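Side-chain contacts in conserved Protein MTH1675 (Methanothermobacter thermautotrophicus, PDB 1T57), which is of unknown function but binds flavin mononucleotide and magnesium ions and contains a domain related to the pyruvate kinase alpha/beta domain: residues A[44-49]-A[197-202]; A[57-60]-A[64-67]; A[81-84]-A[90-93]; A[154-157]-A[161-164]. All coordinates share one frame; numbering follows the deposited sequence.

Contact 1: A[44-49]-A[197-202]; sequences GERADQ and IHEVIA
Arg46, on helix 36-50, reaches over to Glu199 and Ile201 of strand 196-204, joining a helix to the sheet it packs on in an alpha/beta fold. The strand carries a classic beta bulge here, His198 and Glu199 both facing Val183, and from Glu199 of the bulge and from Ile201 the CB atoms are directed at the helix. The arginine chain starts with CB directed at the strand and CG anti to the backbone N (chi1 177°). CG then packs on the ethyl branch (CG1 and CD1) of Ile201, lying 4.1 Å from Ile201 CG1, and the two side chains run past each other in opposite directions. Bends at chi2 and chi3 turn the rest of the chain toward the carboxylate, so that CD of Arg46 comes to 3.3 Å from Glu199 OE1. Next along the chain, Arg46 NE donates to Glu199 OE1 over 2.6 Å in a salt bridge. The oxygen lies near the guanidinium edge but tilted 22° out of its plane, and the N-H...O angle is only 140°. Beyond CZ, Ile201 CG1 approaches the guanidinium obliquely, 4.3 Å above its plane and offset toward the rim. While OE1 takes Arg46, Glu199 OE2 forms salt bridges to Lys23 and to Arg205 of a second subunit, so the buried acid ties helix 36-50, strand 22-28 and the second subunit together. At the tip, Arg46 NH2 is hydrogen-bonded to Lys24 O and makes a weak hydrogen bond to a water at 2.6 Å, and that water donates to Val200 O at 2.7 Å.

Contact 2: A[57-60]-A[64-67]; sequences VASV and TALR. With FMN (flavin mononucleotide), chain E.
Ser59 faces the first turn of helix 63-69, and its hydroxyl links the helix to the flavin phosphate. The backbone N of Ala65 donates to Ser59 OG at 3.2 Å, and Ser59 OG donates in turn to FMN O1P at 2.9 Å; both bonds are somewhat doubtful, because the hydroxyl sits too close to another atom of the model. With OG anti to the backbone N (chi1 -163°), the serine oxygen is placed between helix and phosphate. More secure is the bond from Val60 N to FMN O5', 3.0 Å long. Thr64 OG1 lies 2.9 Å from FMN O2P and makes a weak hydrogen bond to FMN O4'. Strand 54-58 and helix 63-69 open a beta-alpha-beta unit completed by strand 75-79, and the phosphate rests in the turn between them, at the N-terminal end of the helix, whose dipole would be expected to favour the anion. Apolar contacts fill in around this site. CB of Ala65 packs on CB of Ser59 at 3.8 Å, while Val57 CG1 touches Thr64 CG2 more loosely at 4.4 Å. On the ligand side, Val60 CG2 lies against FMN C5' at 3.5 Å, and Ala58 CB approaches FMN C9 and C2'.

Contact 3: A[81-84]-A[90-93]; sequences HHAG and QLEL. With FMN (flavin mononucleotide), chain E.
His81 ND1 donates to Glu92 OE2 at 3.0 Å, with the carboxylate oxygen in the plane of the imidazole and the nitrogen on the syn side of OE2, 27° out of the carboxylate plane. A weaker second bond runs from the same ND1 to Glu92 OE1. Ring and carboxylate are turned 35° against each other, and the pairing would hold the rotation of the imidazole. Farther along the loop, Gly84 N donates to Gln90 O at 2.8 Å, and the same carbonyl receives a CA-H...O contact from Ala83 CA at 3.2 Å. A CB on Gly84 (phi 98°) would press into Ala83 O, which calls for glycine. Packing completes the pairing: Leu91 CD1 reaches Ala83 CB at 3.8 Å. A third subunit covers this part of the loop, Ala83 resting on its Ala157 and Leu91 on its Ala159. On the other side of the imidazole from Glu92, His81 CD2 approaches FMN C8 at 3.3 Å and NE2 comes to 3.4 Å from FMN C9, so the ring meets the flavin by its edge. A histidine-carboxylate hydrogen bond probably positions a residue of the flavin pocket, with Glu92 as its second-shell partner.

Contact 4: A[154-157]-A[161-164]; sequences IMAA and LIPV
Ala156 O, near the end of helix 144-158, takes two backbone N-H groups from the chain that follows it. Leu161 N comes nearly along the C=O axis at 2.8 Å, whereas Ile162 N, at 3.3 Å, stands well above the carbonyl plane and is not on a lone pair. Together they fold residues 161 and 162 back under the last turn of the helix. Among the side chains, Ile162 does most of the touching. Its CG1 lies between the backbone N and the carbonyl carbon (chi1 67°), a position that swings the ethyl branch toward the helix, and CD1 then meets Ala156 CB at 3.3 Å, tighter than ordinary van der Waals contact. CG1 of the same residue also runs alongside Ala157 N at 3.7 Å. This is the turn between a helix and a strand of the alpha/beta fold: the loop carries the chain from helix 144-158 to strand 168-172, and Ala156 rests on Val56 of strand 54-58 while Leu161 and Ile162 lie on Val77 of strand 75-79. Val164 adds a second apolar touch, its CG1 pressing on Ala157 CB at 3.5 Å, again a close fit. Val164 also packs on Gly89 of a third subunit. A water spans the two backbones, donating to Ala157 O at 3.1 Å and to Ile162 O at 2.7 Å.

Contact 1 joins residues far apart in the chain, and contacts 2, 3 and 4 follow one another between its two halves. Contacts 1 and 2 reach the same mixed sheet, their centres about 17 Å apart, and helix 36-50 leads directly into strand 54-58. Contacts 2 and 3 touch through Val60, which packs on His81 and Glu92, and both meet the flavin, contact 2 from phosphate and ribityl chain to ring edge, contact 3 at the ring system. Contact 4 touches neither contact 2 nor contact 3, about 7 Å from each at the nearest atoms, but its Met155 lines the FMN pocket. Contacts 3 and 4 meet a third subunit and contact 1 a second, in an assembly of six chains.

Contact 1: A[44-49]-A[197-202]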
loop_
_atom_site.group_PDB
_atom_site.type_symbol
_atom_site.label_atom_id
_atom_site.label_comp_id
_atom_site.label_asym_id
_atom_site.label_seq_id
_atom_site.Cartn_x
_atom_site.Cartn_y
_atom_site.Cartn_z
ATOM N N GLY A 44 40.642 2.041 -2.331
ATOM C CA GLY A 44 41.788 1.813 -3.189
ATOM C C GLY A 44 42.341 0.436 -2.910
ATOM O O GLY A 44 42.394 -0.411 -3.800
ATOM N N GLU A 45 42.706 0.210 -1.648
ATOM C CA GLU A 45 43.282 -1.055 -1.212
ATOM C C GLU A 45 42.402 -2.242 -1.556
ATOM O O GLU A 45 42.862 -3.202 -2.173
ATOM C CB GLU A 45 43.540 -1.006 0.300
ATOM C CG GLU A 45 44.617 -1.951 0.810
ATOM C CD GLU A 45 44.836 -1.821 2.311
ATOM O OE1 GLU A 45 45.976 -2.055 2.769
ATOM O OE2 GLU A 45 43.868 -1.485 3.027
ATOM N N ARG A 46 41.133 -2.185 -1.166
ATOM C CA ARG A 46 40.226 -3.291 -1.422
ATOM C C ARG A 46 40.044 -3.522 -2.904
ATOM O O ARG A 46 39.851 -4.657 -3.334
ATOM C CB ARG A 46 38.868 -3.053 -0.759
ATOM C CG ARG A 46 37.867 -4.130 -1.055
ATOM C CD ARG A 46 38.219 -5.439 -0.384
ATOM N NE ARG A 46 37.633 -5.528 0.942
ATOM C CZ ARG A 46 38.234 -5.137 2.059
ATOM N NH1 ARG A 46 39.456 -4.626 2.020
ATOM N NH2 ARG A 46 37.615 -5.269 3.223
ATOM N N ALA A 47 40.113 -2.456 -3.691
ATOM C CA ALA A 47 39.980 -2.621 -5.123
ATOM C C ALA A 47 41.170 -3.433 -5.657
ATOM O O ALA A 47 40.996 -4.412 -6.393
ATOM C CB ALA A 47 39.907 -1.273 -5.803
ATOM N N ASP A 48 42.384 -3.045 -5.289
ATOM C CA ASP A 48 43.559 -3.801 -5.738
ATOM C C ASP A 48 43.392 -5.256 -5.309
ATOM O O ASP A 48 43.535 -6.184 -6.111
ATOM C CB ASP A 48 44.827 -3.246 -5.092
ATOM C CG ASP A 48 45.180 -1.869 -5.600
ATOM O OD1 ASP A 48 45.994 -1.184 -4.936
ATOM O OD2 ASP A 48 44.651 -1.480 -6.668
ATOM N N GLN A 49 43.089 -5.432 -4.024
ATOM C CA GLN A 49 42.913 -6.753 -3.454
ATOM C C GLN A 49 41.980 -7.637 -4.258
ATOM O O GLN A 49 42.294 -8.798 -4.516
ATOM C CB GLN A 49 42.408 -6.644 -2.008
ATOM C CG GLN A 49 43.418 -5.998 -1.058
ATOM C CD GLN A 49 42.990 -6.047 0.400
ATOM O OE1 GLN A 49 43.624 -5.435 1.261
ATOM N NE2 GLN A 49 41.920 -6.785 0.685
ATOM N N ILE A 197 24.916 -7.603 -1.582
ATOM C CA ILE A 197 25.891 -6.869 -0.820
ATOM C C ILE A 197 26.921 -7.882 -0.333
ATOM O O ILE A 197 26.613 -8.783 0.442
ATOM C CB ILE A 197 25.218 -6.113 0.340
ATOM C CG1 ILE A 197 24.321 -5.018 -0.253
ATOM C CG2 ILE A 197 26.278 -5.515 1.271
ATOM C CD1 ILE A 197 23.664 -4.124 0.759
ATOM N N HIS A 198 28.148 -7.709 -0.798
ATOM C CA HIS A 198 29.248 -8.617 -0.467
ATOM C C HIS A 198 30.162 -8.254 0.729
ATOM O O HIS A 198 30.280 -9.029 1.683
ATOM C CB HIS A 198 30.082 -8.832 -1.739
ATOM C CG HIS A 198 29.286 -9.355 -2.902
ATOM N ND1 HIS A 198 29.453 -8.886 -4.188
ATOM C CD2 HIS A 198 28.354 -10.338 -2.979
ATOM C CE1 HIS A 198 28.666 -9.560 -5.010
ATOM N NE2 HIS A 198 27.989 -10.445 -4.303
ATOM N N GLU A 199 30.792 -7.080 0.692
ATOM C CA GLU A 199 31.675 -6.642 1.781
ATOM C C GLU A 199 31.456 -5.188 2.183
ATOM O O GLU A 199 31.142 -4.335 1.349
ATOM C CB GLU A 199 33.144 -6.793 1.368
ATOM C CG GLU A 199 33.626 -8.210 1.223
ATOM C CD GLU A 199 34.949 -8.286 0.483
ATOM O OE1 GLU A 199 35.819 -7.424 0.710
ATOM O OE2 GLU A 199 35.130 -9.223 -0.321
ATOM N N VAL A 200 31.628 -4.899 3.469
ATOM C CA VAL A 200 31.491 -3.523 3.939
ATOM C C VAL A 200 32.917 -3.026 4.217
ATOM O O VAL A 200 33.520 -3.382 5.226
ATOM C CB VAL A 200 30.643 -3.440 5.221
ATOM C CG1 VAL A 200 30.460 -1.963 5.639
ATOM C CG2 VAL A 200 29.303 -4.106 4.998
ATOM N N ILE A 201 33.465 -2.223 3.311
ATOM C CA ILE A 201 34.819 -1.706 3.488
ATOM C C ILE A 201 34.893 -0.774 4.693
ATOM O O ILE A 201 35.845 -0.824 5.456
ATOM C CB ILE A 201 35.275 -0.953 2.235
ATOM C CG1 ILE A 201 35.197 -1.890 1.028
ATOM C CG2 ILE A 201 36.679 -0.473 2.410
ATOM C CD1 ILE A 201 35.059 -1.217 -0.317
ATOM N N ALA A 202 33.883 0.071 4.876
ATOM C CA ALA A 202 33.864 0.999 6.013
ATOM C C ALA A 202 32.453 1.558 6.247
ATOM O O ALA A 202 31.690 1.708 5.310
ATOM C CB ALA A 202 34.846 2.129 5.754
HETATM O O HOH W 1 35.448 -5.166 4.673
#

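Contact 2: A[57-60]-A[64-67]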
loop_
_atom_site.group_PDB
_atom_site.type_symbol
_atom_site.label_atom_id
_atom_site.label_comp_id
_atom_site.label_asym_id
_atom_site.label_seq_id
_atom_site.Cartn_x
_atom_site.Cartn_y
_atom_site.Cartn_z
ATOM N N VAL A 57 29.891 6.438 -7.384
ATOM C CA VAL A 57 29.999 7.322 -6.224
ATOM C C VAL A 57 29.039 8.479 -6.196
ATOM O O VAL A 57 28.893 9.189 -7.177
ATOM C CB VAL A 57 31.398 7.955 -6.122
ATOM C CG1 VAL A 57 31.558 8.642 -4.785
ATOM C CG2 VAL A 57 32.448 6.917 -6.313
ATOM N N ALA A 58 28.421 8.685 -5.048
ATOM C CA ALA A 58 27.496 9.789 -4.869
ATOM C C ALA A 58 28.297 11.046 -4.585
ATOM O O ALA A 58 28.979 11.151 -3.555
ATOM C CB ALA A 58 26.563 9.513 -3.706
ATOM N N SER A 59 28.215 11.996 -5.505
ATOM C CA SER A 59 28.913 13.265 -5.352
ATOM C C SER A 59 28.010 14.349 -5.905
ATOM O O SER A 59 27.911 14.544 -7.124
ATOM C CB SER A 59 30.242 13.269 -6.114
ATOM O OG SER A 59 31.051 14.333 -5.638
ATOM N N VAL A 60 27.344 15.045 -4.990
ATOM C CA VAL A 60 26.426 16.107 -5.351
ATOM C C VAL A 60 27.168 17.242 -6.046
ATOM O O VAL A 60 26.817 17.628 -7.161
ATOM C CB VAL A 60 25.693 16.647 -4.103
ATOM C CG1 VAL A 60 24.719 17.750 -4.517
ATOM C CG2 VAL A 60 24.943 15.505 -3.400
ATOM N N THR A 64 33.955 14.905 -3.955
ATOM C CA THR A 64 34.255 13.500 -3.649
ATOM C C THR A 64 34.635 12.686 -4.876
ATOM O O THR A 64 35.543 11.877 -4.833
ATOM C CB THR A 64 33.074 12.797 -3.007
ATOM O OG1 THR A 64 32.366 13.718 -2.170
ATOM C CG2 THR A 64 33.572 11.629 -2.182
ATOM N N ALA A 65 33.916 12.899 -5.971
ATOM C CA ALA A 65 34.206 12.211 -7.219
ATOM C C ALA A 65 35.642 12.550 -7.621
ATOM O O ALA A 65 36.435 11.646 -7.924
ATOM C CB ALA A 65 33.235 12.671 -8.299
ATOM N N LEU A 66 35.972 13.850 -7.605
ATOM C CA LEU A 66 37.311 14.328 -7.969
ATOM C C LEU A 66 38.402 13.586 -7.228
ATOM O O LEU A 66 39.267 12.966 -7.845
ATOM C CB LEU A 66 37.453 15.816 -7.682
ATOM C CG LEU A 66 36.752 16.769 -8.647
ATOM C CD1 LEU A 66 36.885 18.194 -8.125
ATOM C CD2 LEU A 66 37.351 16.619 -10.037
ATOM N N ARG A 67 38.347 13.627 -5.902
ATOM C CA ARG A 67 39.334 12.940 -5.085
ATOM C C ARG A 67 39.501 11.484 -5.502
ATOM O O ARG A 67 40.593 11.052 -5.885
ATOM C CB ARG A 67 38.930 13.022 -3.614
ATOM C CG ARG A 67 38.771 14.440 -3.132
ATOM C CD ARG A 67 39.947 15.283 -3.623
ATOM N NE ARG A 67 39.530 16.649 -3.928
ATOM C CZ ARG A 67 39.807 17.273 -5.069
ATOM N NH1 ARG A 67 40.508 16.654 -6.015
ATOM N NH2 ARG A 67 39.368 18.508 -5.269
HETATM N N1 FMN E . 23.344 11.795 1.745
HETATM C C2 FMN E . 22.642 11.413 2.881
HETATM O O2 FMN E . 23.113 11.594 3.987
HETATM N N3 FMN E . 21.484 10.683 2.837
HETATM C C4 FMN E . 20.859 10.468 1.636
HETATM O O4 FMN E . 19.881 9.710 1.597
HETATM C C4A FMN E . 21.554 10.813 0.475
HETATM N N5 FMN E . 20.991 10.566 -0.756
HETATM C C5A FMN E . 21.794 10.648 -1.869
HETATM C C6 FMN E . 21.213 10.376 -3.096
HETATM C C7 FMN E . 21.910 10.558 -4.257
HETATM C C7M FMN E . 21.167 10.304 -5.529
HETATM C C8 FMN E . 22.984 11.440 -4.247
HETATM C C8M FMN E . 23.718 11.784 -5.531
HETATM C C9 FMN E . 23.568 11.755 -3.021
HETATM C C9A FMN E . 23.040 11.282 -1.816
HETATM N N10 FMN E . 23.489 11.795 -0.591
HETATM C C10 FMN E . 22.827 11.409 0.548
HETATM C "C1'" FMN E . 24.805 12.528 -0.444
HETATM C "C2'" FMN E . 25.935 11.544 -0.570
HETATM O "O2'" FMN E . 25.701 10.473 0.352
HETATM C "C3'" FMN E . 27.256 12.186 -0.212
HETATM O "O3'" FMN E . 27.204 12.749 1.064
HETATM C "C4'" FMN E . 28.019 13.044 -1.235
HETATM O "O4'" FMN E . 29.280 13.227 -0.637
HETATM C "C5'" FMN E . 27.723 14.493 -1.559
HETATM O "O5'" FMN E . 28.840 14.847 -2.342
HETATM P P FMN E . 29.841 16.096 -2.178
HETATM O O1P FMN E . 30.603 16.190 -3.454
HETATM O O2P FMN E . 30.820 15.936 -0.998
HETATM O O3P FMN E . 28.956 17.335 -1.986
#

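Contact 3: A[81-84]-A[90-93]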
loop_
_atom_site.group_PDB
_atom_site.type_symbol
_atom_site.label_atom_id
_atom_site.label_comp_id
_atom_site.label_asym_id
_atom_site.label_seq_id
_atom_site.Cartn_x
_atom_site.Cartn_y
_atom_site.Cartn_z
ATOM N N HIS A 81 22.774 14.773 -7.329
ATOM C CA HIS A 81 21.353 14.837 -6.992
ATOM C C HIS A 81 20.526 15.108 -8.243
ATOM O O HIS A 81 21.046 15.645 -9.225
ATOM C CB HIS A 81 21.109 15.957 -5.993
ATOM C CG HIS A 81 21.326 15.551 -4.573
ATOM N ND1 HIS A 81 21.352 16.460 -3.538
ATOM C CD2 HIS A 81 21.520 14.337 -4.013
ATOM C CE1 HIS A 81 21.558 15.820 -2.401
ATOM N NE2 HIS A 81 21.663 14.531 -2.660
ATOM N N HIS A 82 19.244 14.746 -8.214
ATOM C CA HIS A 82 18.384 14.968 -9.373
ATOM C C HIS A 82 18.047 16.443 -9.386
ATOM O O HIS A 82 18.109 17.090 -8.351
ATOM C CB HIS A 82 17.092 14.152 -9.282
ATOM C CG HIS A 82 16.105 14.655 -8.269
ATOM N ND1 HIS A 82 16.064 14.191 -6.971
ATOM C CD2 HIS A 82 15.071 15.522 -8.391
ATOM C CE1 HIS A 82 15.040 14.744 -6.338
ATOM N NE2 HIS A 82 14.423 15.556 -7.178
ATOM N N ALA A 83 17.706 16.968 -10.555
ATOM C CA ALA A 83 17.354 18.369 -10.687
ATOM C C ALA A 83 16.060 18.555 -9.923
ATOM O O ALA A 83 15.141 17.747 -10.047
ATOM C CB ALA A 83 17.150 18.726 -12.156
ATOM N N GLY A 84 15.982 19.603 -9.116
ATOM C CA GLY A 84 14.769 19.826 -8.365
ATOM C C GLY A 84 14.858 19.303 -6.950
ATOM O O GLY A 84 13.917 19.474 -6.176
ATOM N N GLN A 90 16.268 23.224 -10.882
ATOM C CA GLN A 90 17.693 23.417 -10.662
ATOM C C GLN A 90 18.526 22.176 -10.357
ATOM O O GLN A 90 18.116 21.298 -9.602
ATOM C CB GLN A 90 17.918 24.480 -9.572
ATOM C CG GLN A 90 17.698 25.915 -10.053
ATOM C CD GLN A 90 18.415 26.182 -11.364
ATOM O OE1 GLN A 90 19.534 25.712 -11.563
ATOM N NE2 GLN A 90 17.787 26.946 -12.255
ATOM N N LEU A 91 19.711 22.144 -10.961
ATOM C CA LEU A 91 20.688 21.075 -10.798
ATOM C C LEU A 91 21.811 21.598 -9.872
ATOM O O LEU A 91 22.421 22.640 -10.156
ATOM C CB LEU A 91 21.259 20.705 -12.170
ATOM C CG LEU A 91 21.937 19.349 -12.325
ATOM C CD1 LEU A 91 20.887 18.241 -12.189
ATOM C CD2 LEU A 91 22.623 19.276 -13.683
ATOM N N GLU A 92 22.091 20.887 -8.775
ATOM C CA GLU A 92 23.136 21.306 -7.829
ATOM C C GLU A 92 24.530 21.233 -8.416
ATOM O O GLU A 92 25.403 22.031 -8.084
ATOM C CB GLU A 92 23.106 20.444 -6.561
ATOM C CG GLU A 92 22.231 20.981 -5.468
ATOM C CD GLU A 92 21.652 19.880 -4.630
ATOM O OE1 GLU A 92 21.722 19.935 -3.381
ATOM O OE2 GLU A 92 21.113 18.941 -5.237
ATOM N N LEU A 93 24.736 20.257 -9.281
ATOM C CA LEU A 93 26.027 20.072 -9.899
ATOM C C LEU A 93 26.328 21.248 -10.835
ATOM O O LEU A 93 25.585 21.506 -11.788
ATOM C CB LEU A 93 26.025 18.731 -10.650
ATOM C CG LEU A 93 27.343 18.155 -11.179
ATOM C CD1 LEU A 93 27.643 18.708 -12.544
ATOM C CD2 LEU A 93 28.463 18.466 -10.206
HETATM N N1 FMN E . 23.344 11.795 1.745
HETATM C C2 FMN E . 22.642 11.413 2.881
HETATM O O2 FMN E . 23.113 11.594 3.987
HETATM N N3 FMN E . 21.484 10.683 2.837
HETATM C C4 FMN E . 20.859 10.468 1.636
HETATM O O4 FMN E . 19.881 9.710 1.597
HETATM C C4A FMN E . 21.554 10.813 0.475
HETATM N N5 FMN E . 20.991 10.566 -0.756
HETATM C C5A FMN E . 21.794 10.648 -1.869
HETATM C C6 FMN E . 21.213 10.376 -3.096
HETATM C C7 FMN E . 21.910 10.558 -4.257
HETATM C C7M FMN E . 21.167 10.304 -5.529
HETATM C C8 FMN E . 22.984 11.440 -4.247
HETATM C C8M FMN E . 23.718 11.784 -5.531
HETATM C C9 FMN E . 23.568 11.755 -3.021
HETATM C C9A FMN E . 23.040 11.282 -1.816
HETATM N N10 FMN E . 23.489 11.795 -0.591
HETATM C C10 FMN E . 22.827 11.409 0.548
HETATM C "C1'" FMN E . 24.805 12.528 -0.444
HETATM C "C2'" FMN E . 25.935 11.544 -0.570
HETATM O "O2'" FMN E . 25.701 10.473 0.352
HETATM C "C3'" FMN E . 27.256 12.186 -0.212
HETATM O "O3'" FMN E . 27.204 12.749 1.064
HETATM C "C4'" FMN E . 28.019 13.044 -1.235
HETATM O "O4'" FMN E . 29.280 13.227 -0.637
HETATM C "C5'" FMN E . 27.723 14.493 -1.559
HETATM O "O5'" FMN E . 28.840 14.847 -2.342
HETATM P P FMN E . 29.841 16.096 -2.178
HETATM O O1P FMN E . 30.603 16.190 -3.454
HETATM O O2P FMN E . 30.820 15.936 -0.998
HETATM O O3P FMN E . 28.956 17.335 -1.986
#

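Contact 4: A[154-157]-A[161-164]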
loop_
_atom_site.group_PDB
_atom_site.type_symbol
_atom_site.label_atom_id
_atom_site.label_comp_id
_atom_site.label_asym_id
_atom_site.label_seq_id
_atom_site.Cartn_x
_atom_site.Cartn_y
_atom_site.Cartn_z
ATOM N N ILE A 154 21.787 0.964 -8.176
ATOM C CA ILE A 154 20.614 0.751 -9.013
ATOM C C ILE A 154 20.542 1.806 -10.130
ATOM O O ILE A 154 20.394 1.488 -11.298
ATOM C CB ILE A 154 19.319 0.804 -8.143
ATOM C CG1 ILE A 154 19.221 -0.431 -7.254
ATOM C CG2 ILE A 154 18.127 0.892 -9.005
ATOM C CD1 ILE A 154 18.261 -0.291 -6.085
HETATM N N MSE A 155 20.649 3.064 -9.767
HETATM C CA MSE A 155 20.601 4.117 -10.773
HETATM C C MSE A 155 21.654 3.926 -11.884
HETATM O O MSE A 155 21.357 4.037 -13.066
HETATM C CB MSE A 155 20.815 5.466 -10.096
HETATM C CG MSE A 155 19.892 5.702 -8.908
HETATM SE SE MSE A 155 20.250 7.406 -7.984
HETATM C CE MSE A 155 21.033 6.804 -6.382
ATOM N N ALA A 156 22.886 3.650 -11.489
ATOM C CA ALA A 156 23.970 3.488 -12.451
ATOM C C ALA A 156 23.729 2.308 -13.375
ATOM O O ALA A 156 24.059 2.377 -14.555
ATOM C CB ALA A 156 25.306 3.336 -11.724
ATOM N N ALA A 157 23.167 1.229 -12.837
ATOM C CA ALA A 157 22.866 0.055 -13.642
ATOM C C ALA A 157 21.833 0.400 -14.696
ATOM O O ALA A 157 22.035 0.150 -15.887
ATOM C CB ALA A 157 22.334 -1.029 -12.797
ATOM N N LEU A 161 25.362 2.612 -16.988
ATOM C CA LEU A 161 26.678 3.135 -16.695
ATOM C C LEU A 161 27.581 2.147 -15.977
ATOM O O LEU A 161 28.794 2.309 -15.988
ATOM C CB LEU A 161 26.570 4.450 -15.929
ATOM C CG LEU A 161 26.027 5.579 -16.806
ATOM C CD1 LEU A 161 26.028 6.938 -16.055
ATOM C CD2 LEU A 161 26.912 5.657 -18.042
ATOM N N ILE A 162 27.000 1.154 -15.314
ATOM C CA ILE A 162 27.799 0.103 -14.673
ATOM C C ILE A 162 27.099 -1.240 -14.912
ATOM O O ILE A 162 25.907 -1.281 -15.248
ATOM C CB ILE A 162 27.994 0.314 -13.175
ATOM C CG1 ILE A 162 26.657 0.168 -12.453
ATOM C CG2 ILE A 162 28.666 1.618 -12.942
ATOM C CD1 ILE A 162 26.702 0.449 -10.991
ATOM N N PRO A 163 27.831 -2.355 -14.762
ATOM C CA PRO A 163 27.309 -3.719 -14.961
ATOM C C PRO A 163 26.521 -4.255 -13.787
ATOM O O PRO A 163 26.691 -3.792 -12.677
ATOM C CB PRO A 163 28.574 -4.550 -15.155
ATOM C CG PRO A 163 29.528 -3.863 -14.238
ATOM C CD PRO A 163 29.272 -2.393 -14.451
ATOM N N VAL A 164 25.695 -5.263 -14.038
ATOM C CA VAL A 164 24.900 -5.912 -12.997
ATOM C C VAL A 164 25.368 -7.354 -13.071
ATOM O O VAL A 164 24.761 -8.286 -12.518
ATOM C CB VAL A 164 23.421 -5.828 -13.340
ATOM C CG1 VAL A 164 23.045 -4.373 -13.530
ATOM C CG2 VAL A 164 23.116 -6.617 -14.618
HETATM O O HOH W 2 24.007 -1.879 -17.040
#